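Local atomic coordinates of chain length determinant protein (Shigella flexneri, PDB entry 4E2H), a protein that probably regulates the chain length of lipopolysaccharide O-antigen, working at the inner membrane with a domain in the periplasm. Residues K148-I152 against E198-L203; D111-N115 against I229-R233. All blocks are in the same frame, centred on the assembly; numbering follows the deposited sequence.

Interaction 1: K148-I152 against E198-L203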
ATOM      1  N   LYS C 148      27.441  -5.048 -12.826  1.00 43.96           N
ATOM      2  CA  LYS C 148      28.342  -4.473 -13.813  1.00 43.36           C
ATOM      3  C   LYS C 148      29.797  -4.781 -13.472  1.00 42.03           C
ATOM      4  O   LYS C 148      30.533  -5.298 -14.312  1.00 41.54           O
ATOM      5  CB  LYS C 148      28.100  -2.970 -13.946  1.00 45.95           C
ATOM      6  CG  LYS C 148      29.090  -2.225 -14.810  1.00 46.13           C
ATOM      7  CD  LYS C 148      28.616  -0.790 -15.007  1.00 47.48           C
ATOM      8  CE  LYS C 148      29.793   0.147 -15.197  1.00 50.60           C
ATOM      9  NZ  LYS C 148      29.528   1.498 -14.636  1.00 47.79           N
ATOM     10  N   ASP C 149      30.208  -4.515 -12.238  1.00 47.96           N
ATOM     11  CA  ASP C 149      31.611  -4.733 -11.880  1.00 47.94           C
ATOM     12  C   ASP C 149      32.087  -6.175 -12.047  1.00 46.25           C
ATOM     13  O   ASP C 149      33.208  -6.421 -12.509  1.00 47.28           O
ATOM     14  CB  ASP C 149      31.924  -4.168 -10.502  1.00 49.67           C
ATOM     15  CG  ASP C 149      31.608  -2.689 -10.430  1.00 61.18           C
ATOM     16  OD1 ASP C 149      31.270  -2.140 -11.507  1.00 56.89           O
ATOM     17  OD2 ASP C 149      31.690  -2.082  -9.335  1.00 63.83           O
ATOM     18  N   LEU C 150      31.239  -7.127 -11.693  1.00 26.68           N
ATOM     19  CA  LEU C 150      31.524  -8.520 -12.046  1.00 29.46           C
ATOM     20  C   LEU C 150      31.715  -8.696 -13.559  1.00 26.33           C
ATOM     21  O   LEU C 150      32.639  -9.365 -13.982  1.00 23.98           O
ATOM     22  CB  LEU C 150      30.419  -9.466 -11.567  1.00 27.92           C
ATOM     23  CG  LEU C 150      30.432 -10.826 -12.281  1.00 25.92           C
ATOM     24  CD1 LEU C 150      31.495 -11.723 -11.692  1.00 29.11           C
ATOM     25  CD2 LEU C 150      29.056 -11.506 -12.182  1.00 29.88           C
ATOM     26  N   ARG C 151      30.857  -8.092 -14.372  1.00 27.47           N
ATOM     27  CA  ARG C 151      31.002  -8.237 -15.809  1.00 25.66           C
ATOM     28  C   ARG C 151      32.339  -7.621 -16.216  1.00 30.45           C
ATOM     29  O   ARG C 151      33.052  -8.203 -17.046  1.00 24.87           O
ATOM     30  CB  ARG C 151      29.830  -7.633 -16.571  1.00 23.70           C
ATOM     31  CG  ARG C 151      29.839  -7.900 -18.077  1.00 23.33           C
ATOM     32  CD  ARG C 151      30.240  -9.361 -18.411  1.00 27.56           C
ATOM     33  NE  ARG C 151      29.770  -9.729 -19.756  1.00 32.23           N
ATOM     34  CZ  ARG C 151      29.593 -10.976 -20.201  1.00 29.68           C
ATOM     35  NH1 ARG C 151      29.858 -12.009 -19.420  1.00 31.20           N
ATOM     36  NH2 ARG C 151      29.153 -11.186 -21.438  1.00 33.56           N
ATOM     37  N   ILE C 152      32.728  -6.500 -15.592  1.00 37.64           N
ATOM     38  CA  ILE C 152      34.070  -5.923 -15.861  1.00 39.56           C
ATOM     39  C   ILE C 152      35.255  -6.816 -15.434  1.00 40.03           C
ATOM     40  O   ILE C 152      36.286  -6.847 -16.109  1.00 38.86           O
ATOM     41  CB  ILE C 152      34.283  -4.493 -15.280  1.00 39.09           C
ATOM     42  CG1 ILE C 152      33.752  -3.421 -16.232  1.00 43.67           C
ATOM     43  CG2 ILE C 152      35.752  -4.196 -15.097  1.00 40.21           C
ATOM     44  CD1 ILE C 152      33.135  -3.943 -17.511  1.00 47.66           C
ATOM     45  N   GLU C 198      34.550   1.665 -19.114  1.00 62.39           N
ATOM     46  CA  GLU C 198      33.730   0.995 -18.118  1.00 58.79           C
ATOM     47  C   GLU C 198      33.015   2.002 -17.228  1.00 58.85           C
ATOM     48  O   GLU C 198      32.034   1.673 -16.553  1.00 65.14           O
ATOM     49  CB  GLU C 198      34.624   0.048 -17.298  1.00 57.99           C
ATOM     50  CG  GLU C 198      34.625   0.273 -15.788  1.00 60.51           C
ATOM     51  CD  GLU C 198      35.173   1.641 -15.380  1.00 66.38           C
ATOM     52  OE1 GLU C 198      34.826   2.118 -14.278  1.00 68.22           O
ATOM     53  OE2 GLU C 198      35.950   2.243 -16.156  1.00 67.57           O
ATOM     54  N   ALA C 199      33.513   3.232 -17.238  1.00 60.91           N
ATOM     55  CA  ALA C 199      33.024   4.273 -16.339  1.00 65.89           C
ATOM     56  C   ALA C 199      31.826   4.976 -16.950  1.00 65.00           C
ATOM     57  O   ALA C 199      31.478   6.079 -16.549  1.00 67.99           O
ATOM     58  CB  ALA C 199      34.124   5.285 -16.065  1.00 70.93           C
ATOM     59  N   THR C 200      31.198   4.317 -17.916  1.00 46.04           N
ATOM     60  CA  THR C 200      30.268   4.956 -18.833  1.00 43.98           C
ATOM     61  C   THR C 200      29.406   3.847 -19.409  1.00 40.64           C
ATOM     62  O   THR C 200      28.502   4.085 -20.199  1.00 40.80           O
ATOM     63  CB  THR C 200      31.051   5.683 -19.968  1.00 45.54           C
ATOM     64  OG1 THR C 200      31.931   6.671 -19.400  1.00 45.12           O
ATOM     65  CG2 THR C 200      30.112   6.365 -20.939  1.00 44.17           C
ATOM     66  N   ARG C 201      29.745   2.616 -19.048  1.00 51.97           N
ATOM     67  CA  ARG C 201      28.922   1.480 -19.413  1.00 51.72           C
ATOM     68  C   ARG C 201      27.632   1.691 -18.622  1.00 53.63           C
ATOM     69  O   ARG C 201      27.664   1.927 -17.400  1.00 55.14           O
ATOM     70  CB  ARG C 201      29.617   0.168 -19.027  1.00 51.02           C
ATOM     71  CG  ARG C 201      28.945  -1.114 -19.548  1.00 50.93           C
ATOM     72  CD  ARG C 201      29.672  -2.379 -19.056  1.00 54.89           C
ATOM     73  NE  ARG C 201      29.216  -3.643 -19.659  1.00 52.09           N
ATOM     74  CZ  ARG C 201      29.803  -4.253 -20.686  1.00 50.65           C
ATOM     75  NH1 ARG C 201      30.881  -3.717 -21.244  1.00 48.53           N
ATOM     76  NH2 ARG C 201      29.305  -5.397 -21.155  1.00 51.60           N
ATOM     77  N   PRO C 202      26.490   1.650 -19.311  1.00 49.81           N
ATOM     78  CA  PRO C 202      25.233   1.995 -18.641  1.00 53.73           C
ATOM     79  C   PRO C 202      24.698   0.872 -17.755  1.00 50.95           C
ATOM     80  O   PRO C 202      24.689  -0.293 -18.170  1.00 49.38           O
ATOM     81  CB  PRO C 202      24.277   2.248 -19.810  1.00 53.98           C
ATOM     82  CG  PRO C 202      24.806   1.401 -20.914  1.00 52.04           C
ATOM     83  CD  PRO C 202      26.307   1.399 -20.749  1.00 52.99           C
ATOM     84  N   LEU C 203      24.262   1.225 -16.551  1.00 42.43           N
ATOM     85  CA  LEU C 203      23.663   0.252 -15.659  1.00 40.47           C
ATOM     86  C   LEU C 203      22.370  -0.282 -16.254  1.00 39.18           C
ATOM     87  O   LEU C 203      21.590   0.472 -16.832  1.00 40.90           O
ATOM     88  CB  LEU C 203      23.383   0.895 -14.308  1.00 37.04           C
ATOM     89  CG  LEU C 203      24.677   1.256 -13.583  1.00 43.90           C
ATOM     90  CD1 LEU C 203      24.402   2.001 -12.274  1.00 39.28           C
ATOM     91  CD2 LEU C 203      25.514  -0.017 -13.341  1.00 42.42           C
TER
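The guanidinium of R201 is met obliquely by two aliphatic groups of helix 97-164: CG of R151, 4.0 Å from R201 NH2, and CD1 of I152. The R151 guanidinium is turned 70° from that of R201, so the two planes do not stack. Although R151 NE lies 4.6 Å from R201 NH2, each cation has other polar partners, R151 with Q154 and the carbonyl of V178, R201 with S188 of the second subunit; an arginine can thus lend its carbon chain to one contact and its charge to another. R201 is extended from CG to NE and runs past I152 in the opposite direction, its CD 4.1 Å from I152 CD1. One turn earlier on the helix, K148 reaches across to the loop backbone. CG stands anti to the backbone N (chi1 172°) and the chain bends only at its last torsion, which carries NZ to a weak hydrogen bond with R201 O, 3.4 Å long; E198 O is also near NZ. The lysine CD lies 3.6 Å from CD2 of L203, whose side chain crosses at about a right angle. At the E198 end of the loop, I152 crosses the glutamate at about a right angle, CG1 3.7 Å from E198 CB. This helix-to-loop surface contact lays the connection between helices 187-195 and 207-219 against the long helix characteristic of Wzz periplasmic domains, as part of the interface with the second subunit.

Interaction 2: D111-N115 against I229-R233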
ATOM      1  N   ASP C 111     -13.600  19.726  13.593  1.00 56.23           N
ATOM      2  CA  ASP C 111     -13.212  19.607  12.193  1.00 54.61           C
ATOM      3  C   ASP C 111     -11.942  20.390  11.909  1.00 59.78           C
ATOM      4  O   ASP C 111     -11.289  20.180  10.892  1.00 61.03           O
ATOM      5  CB  ASP C 111     -14.322  20.066  11.261  1.00 56.21           C
ATOM      6  CG  ASP C 111     -13.889  20.083   9.799  1.00 62.57           C
ATOM      7  OD1 ASP C 111     -13.145  19.168   9.379  1.00 63.57           O
ATOM      8  OD2 ASP C 111     -14.288  21.021   9.062  1.00 64.54           O
ATOM      9  N   ASP C 112     -11.586  21.306  12.798  1.00 59.15           N
ATOM     10  CA  ASP C 112     -10.328  22.022  12.642  1.00 56.59           C
ATOM     11  C   ASP C 112      -9.209  21.282  13.349  1.00 57.32           C
ATOM     12  O   ASP C 112      -8.097  21.205  12.841  1.00 57.20           O
ATOM     13  CB  ASP C 112     -10.449  23.447  13.169  1.00 55.49           C
ATOM     14  CG  ASP C 112     -11.106  24.371  12.170  1.00 63.85           C
ATOM     15  OD1 ASP C 112     -11.506  23.890  11.082  1.00 67.12           O
ATOM     16  OD2 ASP C 112     -11.234  25.577  12.477  1.00 67.14           O
ATOM     17  N   LYS C 113      -9.506  20.731  14.522  1.00 47.97           N
ATOM     18  CA  LYS C 113      -8.500  19.985  15.259  1.00 47.51           C
ATOM     19  C   LYS C 113      -8.003  18.799  14.416  1.00 48.79           C
ATOM     20  O   LYS C 113      -6.803  18.626  14.202  1.00 47.62           O
ATOM     21  CB  LYS C 113      -9.037  19.517  16.607  1.00 44.89           C
ATOM     22  CG  LYS C 113      -8.057  18.655  17.395  1.00 49.35           C
ATOM     23  CD  LYS C 113      -8.504  18.462  18.847  1.00 50.70           C
ATOM     24  CE  LYS C 113      -7.454  17.650  19.621  1.00 61.89           C
ATOM     25  NZ  LYS C 113      -7.939  17.102  20.946  1.00 64.78           N
ATOM     26  N   VAL C 114      -8.944  18.008  13.921  1.00 38.26           N
ATOM     27  CA  VAL C 114      -8.640  16.875  13.072  1.00 39.71           C
ATOM     28  C   VAL C 114      -7.835  17.300  11.854  1.00 43.37           C
ATOM     29  O   VAL C 114      -6.944  16.582  11.421  1.00 46.56           O
ATOM     30  CB  VAL C 114      -9.929  16.172  12.562  1.00 38.43           C
ATOM     31  CG1 VAL C 114      -9.605  15.245  11.376  1.00 37.67           C
ATOM     32  CG2 VAL C 114     -10.605  15.402  13.676  1.00 36.21           C
ATOM     33  N   ASN C 115      -8.148  18.446  11.271  1.00 41.92           N
ATOM     34  CA  ASN C 115      -7.384  18.862  10.103  1.00 45.41           C
ATOM     35  C   ASN C 115      -5.962  19.217  10.491  1.00 50.26           C
ATOM     36  O   ASN C 115      -5.025  19.082   9.688  1.00 52.74           O
ATOM     37  CB  ASN C 115      -8.053  20.003   9.344  1.00 45.20           C
ATOM     38  CG  ASN C 115      -8.853  19.509   8.157  1.00 50.91           C
ATOM     39  OD1 ASN C 115      -8.297  19.259   7.068  1.00 48.27           O
ATOM     40  ND2 ASN C 115     -10.171  19.359   8.354  1.00 51.32           N
ATOM     41  N   ILE C 229      -8.534  17.311   3.918  1.00 69.54           N
ATOM     42  CA  ILE C 229      -9.727  17.992   4.431  1.00 74.38           C
ATOM     43  C   ILE C 229     -11.006  17.205   4.110  1.00 72.96           C
ATOM     44  O   ILE C 229     -11.086  16.554   3.069  1.00 76.37           O
ATOM     45  CB  ILE C 229      -9.846  19.460   3.919  1.00 74.77           C
ATOM     46  CG1 ILE C 229      -8.583  20.257   4.272  1.00 70.64           C
ATOM     47  CG2 ILE C 229     -11.099  20.143   4.498  1.00 72.59           C
ATOM     48  CD1 ILE C 229      -8.806  21.742   4.458  1.00 64.94           C
ATOM     49  N   HIS C 230     -11.984  17.279   5.013  1.00 81.92           N
ATOM     50  CA  HIS C 230     -13.238  16.511   4.952  1.00 79.88           C
ATOM     51  C   HIS C 230     -13.216  15.259   5.815  1.00 75.92           C
ATOM     52  O   HIS C 230     -13.164  14.135   5.300  1.00 71.90           O
ATOM     53  CB  HIS C 230     -13.638  16.139   3.528  1.00 77.01           C
ATOM     54  CG  HIS C 230     -14.123  17.297   2.717  1.00 83.69           C
ATOM     55  ND1 HIS C 230     -14.987  17.150   1.654  1.00 85.82           N
ATOM     56  CD2 HIS C 230     -13.857  18.623   2.805  1.00 87.94           C
ATOM     57  CE1 HIS C 230     -15.236  18.333   1.124  1.00 89.04           C
ATOM     58  NE2 HIS C 230     -14.563  19.244   1.801  1.00 92.05           N
ATOM     59  N   ALA C 231     -13.269  15.468   7.127  1.00 47.19           N
ATOM     60  CA  ALA C 231     -13.373  14.374   8.064  1.00 38.22           C
ATOM     61  C   ALA C 231     -14.747  13.687   8.004  1.00 37.95           C
ATOM     62  O   ALA C 231     -14.865  12.524   8.415  1.00 33.39           O
ATOM     63  CB  ALA C 231     -13.099  14.876   9.470  1.00 39.23           C
ATOM     64  N   TYR C 232     -15.767  14.392   7.497  1.00 45.44           N
ATOM     65  CA  TYR C 232     -17.181  13.984   7.633  1.00 42.81           C
ATOM     66  C   TYR C 232     -18.077  14.605   6.546  1.00 47.12           C
ATOM     67  O   TYR C 232     -17.637  15.469   5.776  1.00 45.23           O
ATOM     68  CB  TYR C 232     -17.727  14.435   8.995  1.00 41.36           C
ATOM     69  CG  TYR C 232     -18.010  15.931   9.053  1.00 44.70           C
ATOM     70  CD1 TYR C 232     -17.020  16.835   9.417  1.00 49.30           C
ATOM     71  CD2 TYR C 232     -19.258  16.438   8.721  1.00 46.58           C
ATOM     72  CE1 TYR C 232     -17.262  18.199   9.449  1.00 49.83           C
ATOM     73  CE2 TYR C 232     -19.508  17.800   8.750  1.00 47.42           C
ATOM     74  CZ  TYR C 232     -18.504  18.679   9.115  1.00 48.58           C
ATOM     75  OH  TYR C 232     -18.730  20.043   9.143  1.00 45.21           O
ATOM     76  N   ARG C 233     -19.336  14.167   6.490  1.00 44.54           N
ATOM     77  CA  ARG C 233     -20.340  14.866   5.695  1.00 47.70           C
ATOM     78  C   ARG C 233     -21.662  14.919   6.455  1.00 48.33           C
ATOM     79  O   ARG C 233     -21.993  14.013   7.233  1.00 46.28           O
ATOM     80  CB  ARG C 233     -20.514  14.263   4.291  1.00 48.94           C
ATOM     81  CG  ARG C 233     -21.744  13.366   4.126  1.00 47.32           C
ATOM     82  CD  ARG C 233     -21.959  12.932   2.679  1.00 48.57           C
ATOM     83  NE  ARG C 233     -22.691  11.667   2.588  1.00 53.01           N
ATOM     84  CZ  ARG C 233     -24.020  11.551   2.660  1.00 56.34           C
ATOM     85  NH1 ARG C 233     -24.782  12.630   2.830  1.00 53.24           N
ATOM     86  NH2 ARG C 233     -24.593  10.351   2.570  1.00 51.41           N
TER
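With CG anti to the backbone N (chi1 174°), D111 brings its carboxylate to the edge of the Y232 ring, which a chi1 of 75° sets between its own backbone N and carbonyl carbon. D111 CG lies near the ring plane, 3.9 Å from Y232 CE1, with carboxylate and ring planes almost perpendicular at 88°. One turn along the helix, N115 illustrates how a side chain can be held by its own helix while it meets a partner across the contact. Its ND2 donates a nearly straight hydrogen bond of 2.9 Å to D111 O, and the acceptor lies in the amide plane, which limits rotation of the carboxamide. With ND2 held, OD1 is left on the side of I229. Its approach to I229 CG1 is very short, and the exact value is doubtful beside the unmodelled 222-228. This buried oxygen has no hydrogen-bonding partner in the model. Between D111 and N115 the contact is apolar and small, V114 CG1 packing on A231 CB at 4.0 Å. No hydrogen bond crosses between the segments; they meet through van der Waals contacts. I229 is the first residue modelled after the gap, and from it the chain passes over helix 97-164 toward strand 233-234. Helix 43-65 closes the same cluster: its F54 touches D111, A231 and Y232, while A57 lies against V114. Beyond Y232, R233 pairs through its backbone with T18 of strand 12-18.

How the interactions relate
Both contacts use helix 97-164, and they show how one very long helix can receive separate pieces of chain far apart along its length. Their centres are 53 Å apart, their nearest atoms about 40 Å, and they fall on opposite sides of the centre of the chain, so neither touches the other. In sequence, both segments of interaction 1 fall between those of interaction 2: the chain leaves 111-115, passes 148-152, returns through 198-203 and arrives at 229-233. Both have residues that reach other subunits, interaction 1 directly through R201. They differ in exposure: interaction 1 lies at the surface, whereas interaction 2 is partly buried.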